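Local coordinates for protein TsrD (PDB 5X7L) that is of undetermined function but belongs to the SnoaL-like family of the NTF2 clan, with helices packed on a curved antiparallel beta sheet, at residues Glu35-Asn40 with Leu111-Leu116; Ala18-Gly23 with Arg55-Thr60. All blocks are in the same frame, centred on the assembly; numbering follows the deposited sequence.

In the fold
Interaction 1 is a surface contact and interaction 2 is partly buried. Their centres lie about 20 Å apart, and they do not touch. Interaction 1 ties the short strand 36-37 to the hairpin end of strand 101-113, at one end of the sheet. Interaction 2 joins the C-terminal ends of helices 6-22 and 47-60, on the helical layer. The two hold different elements, although strand 36-37 and helix 47-60 are successive in the chain. Their chemistry follows their place. At the hairpin end, a two-pronged salt bridge does the work. Between the helices, two aromatic rings meet carbon to carbon, and a water connects their polar groups.

Interaction 1. Residues Glu35-Asn40 with Leu111-Leu116; sequences EYRHPN and LIEDGL
R37 reaches across to E113 and grips its carboxylate with both terminal nitrogens, forming a salt bridge. R37 leaves its backbone toward 111-116. CG lies beside the backbone N, anti to the carbonyl carbon. The chain stays extended through CG and CD, then bends at chi3 (-63°). This bend carries the guanidinium over to the carboxylate. NE is satisfied by a partner beyond the two segments. R37 NH1 donates to E113 OE1 at 3.0 Å. That bond is nearly straight, 169° at the hydrogen, and uses the syn side of OE1. R37 NH2 donates to E113 OE2 at 2.9 Å, arriving from above the carboxylate plane. The grip is therefore end-on but twisted, with the two planes 41° apart.

E113 closes the strand 101-113. It begins a type I' turn to L116, where strand 116-124 starts. E113 N bonds to L116 O at 2.8 Å and L116 N to E113 O at 3.0 Å, which makes this a tight two-residue beta hairpin. The weakly bonded strand 36-37 lies beside its second arm, with R37 and A118 joined by backbone hydrogen bonding.

NH2 has two more neighbours. It also donates to Q119 OE1 on the second arm. L111 CD2 sits at the guanidinium edge, in its plane, 3.6 Å from R37 NH2. The L111 side chain also touches Q119 and W121.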
# COMPACT_ATOMS: atom_id res chain seq x y z
N GLU B 35 23.04 -2.94 6.22
CA GLU B 35 22.84 -4.13 5.39
C GLU B 35 21.40 -4.21 4.89
O GLU B 35 20.84 -5.30 4.73
CB GLU B 35 23.21 -5.39 6.17
CG GLU B 35 24.66 -5.39 6.65
CD GLU B 35 25.03 -6.65 7.41
OE1 GLU B 35 24.50 -6.85 8.52
OE2 GLU B 35 25.85 -7.43 6.90
N TYR B 36 20.81 -3.05 4.61
CA TYR B 36 19.45 -2.94 4.10
C TYR B 36 19.20 -3.89 2.93
O TYR B 36 20.05 -4.03 2.06
CB TYR B 36 19.16 -1.51 3.65
CG TYR B 36 17.68 -1.22 3.56
CD1 TYR B 36 16.97 -0.85 4.69
CD2 TYR B 36 17.00 -1.36 2.36
CE1 TYR B 36 15.61 -0.62 4.63
CE2 TYR B 36 15.63 -1.11 2.29
CZ TYR B 36 14.95 -0.74 3.43
OH TYR B 36 13.60 -0.50 3.39
N ARG B 37 18.02 -4.50 2.92
CA ARG B 37 17.67 -5.48 1.89
C ARG B 37 16.51 -4.97 1.05
O ARG B 37 15.35 -5.24 1.35
CB ARG B 37 17.32 -6.83 2.53
CG ARG B 37 18.40 -7.39 3.44
CD ARG B 37 18.01 -8.74 4.03
NE ARG B 37 16.83 -8.66 4.90
CZ ARG B 37 16.86 -8.41 6.21
NH1 ARG B 37 18.01 -8.20 6.85
NH2 ARG B 37 15.72 -8.38 6.89
N HIS B 38 16.81 -4.22 -0.01
CA HIS B 38 15.77 -3.75 -0.91
C HIS B 38 15.14 -4.94 -1.63
O HIS B 38 15.86 -5.83 -2.10
CB HIS B 38 16.34 -2.75 -1.92
CG HIS B 38 15.30 -1.93 -2.61
ND1 HIS B 38 14.41 -2.46 -3.52
CD2 HIS B 38 15.01 -0.61 -2.53
CE1 HIS B 38 13.61 -1.51 -3.97
NE2 HIS B 38 13.96 -0.37 -3.38
N PRO B 39 13.80 -4.99 -1.73
CA PRO B 39 13.13 -6.14 -2.36
C PRO B 39 13.39 -6.30 -3.86
O PRO B 39 13.17 -7.38 -4.40
CB PRO B 39 11.65 -5.88 -2.10
CG PRO B 39 11.55 -4.41 -1.87
CD PRO B 39 12.81 -4.05 -1.16
N ASN B 40 13.83 -5.24 -4.53
CA ASN B 40 14.18 -5.28 -5.94
C ASN B 40 15.65 -5.66 -6.09
O ASN B 40 16.52 -4.89 -5.70
CB ASN B 40 13.91 -3.92 -6.59
CG ASN B 40 14.14 -3.92 -8.10
OD1 ASN B 40 14.69 -4.87 -8.66
ND2 ASN B 40 13.72 -2.85 -8.76
N LEU B 111 10.51 -3.61 8.27
CA LEU B 111 10.98 -4.53 9.29
C LEU B 111 12.13 -3.89 10.06
O LEU B 111 13.08 -3.40 9.45
CB LEU B 111 11.45 -5.84 8.64
CG LEU B 111 12.04 -6.92 9.55
CD1 LEU B 111 10.99 -7.47 10.50
CD2 LEU B 111 12.67 -8.03 8.71
N ILE B 112 12.04 -3.89 11.38
CA ILE B 112 13.06 -3.30 12.24
C ILE B 112 14.02 -4.38 12.74
O ILE B 112 13.59 -5.36 13.36
CB ILE B 112 12.42 -2.57 13.44
CG1 ILE B 112 11.47 -1.48 12.95
CG2 ILE B 112 13.49 -1.98 14.36
CD1 ILE B 112 10.48 -1.00 14.00
N GLU B 113 15.31 -4.19 12.47
CA GLU B 113 16.38 -5.06 12.97
C GLU B 113 17.49 -4.18 13.51
O GLU B 113 17.87 -3.20 12.87
CB GLU B 113 16.95 -5.95 11.87
CG GLU B 113 16.00 -7.01 11.37
CD GLU B 113 16.57 -7.82 10.21
OE1 GLU B 113 17.67 -7.51 9.72
OE2 GLU B 113 15.89 -8.78 9.79
N ASP B 114 18.00 -4.53 14.69
CA ASP B 114 19.08 -3.77 15.31
C ASP B 114 18.71 -2.29 15.43
O ASP B 114 19.55 -1.41 15.24
CB ASP B 114 20.38 -3.94 14.52
CG ASP B 114 20.79 -5.39 14.37
OD1 ASP B 114 20.81 -6.11 15.39
OD2 ASP B 114 21.09 -5.81 13.23
N GLY B 115 17.44 -2.02 15.71
CA GLY B 115 16.96 -0.66 15.92
C GLY B 115 16.82 0.20 14.67
O GLY B 115 16.63 1.41 14.79
N LEU B 116 16.90 -0.42 13.49
CA LEU B 116 16.85 0.31 12.22
C LEU B 116 15.95 -0.43 11.23
O LEU B 116 15.74 -1.64 11.36
CB LEU B 116 18.25 0.45 11.64
CG LEU B 116 19.25 1.26 12.48
CD1 LEU B 116 20.67 1.04 12.00
CD2 LEU B 116 18.91 2.75 12.45

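Interaction 2. Residues Ala18-Gly23 with Arg55-Thr60; sequences AAYNEG and RRWAST
A water bridges two aromatic side chains that also touch directly, Y20 on helix 6-22 and W57 on helix 47-60. It is hydrogen-bonded to Y20 OH at 2.9 Å and accepts from W57 NE1 at 3.0 Å. It sits in the plane of both rings, at the edge of each. The rings themselves meet obliquely, with planes 49° apart and the Y20 ring centroid 5.7 Å from that of the W57 five-membered ring. This is neither a stack nor an edge-to-face pair. The closest approach is Y20 CE2 to W57 CD1, 3.6 Å, at the edge of the tyrosine ring. W57 leaves its helix toward 18-23. The Y20 side chain does not set out that way. With CG beside the backbone N (chi1 -72°), the tyrosine ring still brings its CE2 edge up to the indole.

Other residues surround the indole. R56 NH1 lies over one face, 3.4 Å above the W57 ring plane and offset toward its rim. F84 meets W57 edge-to-face, and L64 touches both aromatic side chains. The contact thus packs two helices together and onto strands of the sheet, as in the helix-on-sheet layering of the NTF2 fold.

Helix 6-22 stops here. G23, with positive phi, is the C-prime residue of a Schellman motif. It lies near A58, with G23 CA 4.6 Å from A58 CB.

A bound isopropyl alcohol, probably from the crystallisation liquor, lies close to Y20. The direct contact between the rings is apolar. Their polar groups, Y20 OH and W57 NE1, are joined through solvent instead of to each other, so the polar part of this link depends on the water.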
# COMPACT_ATOMS: atom_id res chain seq x y z
N ALA B 18 13.19 13.24 6.18
CA ALA B 18 14.17 14.30 5.95
C ALA B 18 15.15 13.95 4.83
O ALA B 18 15.59 14.83 4.09
CB ALA B 18 14.92 14.61 7.24
N ALA B 19 15.49 12.67 4.70
CA ALA B 19 16.40 12.24 3.63
C ALA B 19 15.86 12.66 2.27
O ALA B 19 16.59 13.19 1.43
CB ALA B 19 16.61 10.73 3.68
N TYR B 20 14.57 12.40 2.05
CA TYR B 20 13.92 12.75 0.79
C TYR B 20 13.68 14.25 0.66
O TYR B 20 14.02 14.85 -0.36
CB TYR B 20 12.59 12.00 0.65
CG TYR B 20 12.78 10.53 0.38
CD1 TYR B 20 12.97 9.63 1.43
CD2 TYR B 20 12.77 10.02 -0.92
CE1 TYR B 20 13.15 8.28 1.20
CE2 TYR B 20 12.94 8.66 -1.16
CZ TYR B 20 13.13 7.80 -0.10
OH TYR B 20 13.30 6.45 -0.31
N ASN B 21 13.11 14.86 1.69
CA ASN B 21 12.74 16.27 1.61
C ASN B 21 13.95 17.19 1.48
O ASN B 21 13.87 18.24 0.83
CB ASN B 21 11.88 16.66 2.82
CG ASN B 21 10.48 16.09 2.74
OD1 ASN B 21 9.85 16.11 1.68
ND2 ASN B 21 9.98 15.58 3.85
N GLU B 22 15.07 16.80 2.07
CA GLU B 22 16.30 17.58 1.99
C GLU B 22 17.26 17.07 0.92
O GLU B 22 18.29 17.69 0.67
CB GLU B 22 17.01 17.59 3.35
CG GLU B 22 16.16 18.19 4.46
CD GLU B 22 16.78 18.05 5.84
OE1 GLU B 22 18.00 17.80 5.93
OE2 GLU B 22 16.03 18.18 6.83
N GLY B 23 16.93 15.94 0.29
CA GLY B 23 17.83 15.31 -0.67
C GLY B 23 19.20 15.05 -0.06
O GLY B 23 20.23 15.24 -0.72
N ARG B 55 19.52 10.10 -4.33
CA ARG B 55 20.20 10.88 -5.36
C ARG B 55 19.37 10.95 -6.64
O ARG B 55 19.30 12.00 -7.28
CB ARG B 55 21.58 10.30 -5.65
CG ARG B 55 22.53 10.36 -4.47
CD ARG B 55 23.97 10.14 -4.91
NE ARG B 55 24.15 8.84 -5.56
CZ ARG B 55 24.36 7.69 -4.92
NH1 ARG B 55 24.43 7.66 -3.59
NH2 ARG B 55 24.50 6.57 -5.61
N ARG B 56 18.74 9.84 -7.00
CA ARG B 56 17.92 9.79 -8.21
C ARG B 56 16.71 10.72 -8.10
O ARG B 56 16.43 11.48 -9.02
CB ARG B 56 17.45 8.36 -8.49
CG ARG B 56 16.47 8.25 -9.65
CD ARG B 56 16.17 6.80 -10.00
NE ARG B 56 15.68 6.03 -8.86
CZ ARG B 56 14.43 6.07 -8.39
NH1 ARG B 56 13.52 6.84 -8.95
NH2 ARG B 56 14.11 5.32 -7.34
N TRP B 57 16.00 10.65 -6.98
CA TRP B 57 14.84 11.52 -6.79
C TRP B 57 15.23 12.99 -6.77
O TRP B 57 14.52 13.84 -7.31
CB TRP B 57 14.10 11.18 -5.49
CG TRP B 57 13.37 9.87 -5.51
CD1 TRP B 57 13.57 8.82 -4.68
CD2 TRP B 57 12.31 9.48 -6.40
NE1 TRP B 57 12.71 7.79 -4.99
CE2 TRP B 57 11.92 8.18 -6.04
CE3 TRP B 57 11.65 10.11 -7.46
CZ2 TRP B 57 10.91 7.49 -6.70
CZ3 TRP B 57 10.64 9.43 -8.12
CH2 TRP B 57 10.28 8.13 -7.74
N ALA B 58 16.37 13.29 -6.16
CA ALA B 58 16.87 14.67 -6.08
C ALA B 58 17.15 15.26 -7.46
O ALA B 58 17.09 16.47 -7.65
CB ALA B 58 18.12 14.73 -5.22
N SER B 59 17.44 14.39 -8.43
CA SER B 59 17.75 14.83 -9.79
C SER B 59 16.55 14.80 -10.73
O SER B 59 16.54 15.52 -11.74
CB SER B 59 18.87 13.96 -10.37
OG SER B 59 18.46 12.62 -10.54
N THR B 60 15.53 14.00 -10.43
CA THR B 60 14.40 13.82 -11.34
C THR B 60 13.10 14.50 -10.89
O THR B 60 12.14 14.57 -11.65
CB THR B 60 14.11 12.33 -11.58
OG1 THR B 60 13.78 11.70 -10.33
CG2 THR B 60 15.33 11.64 -12.19
O HOH W 1 12.65 5.52 -2.98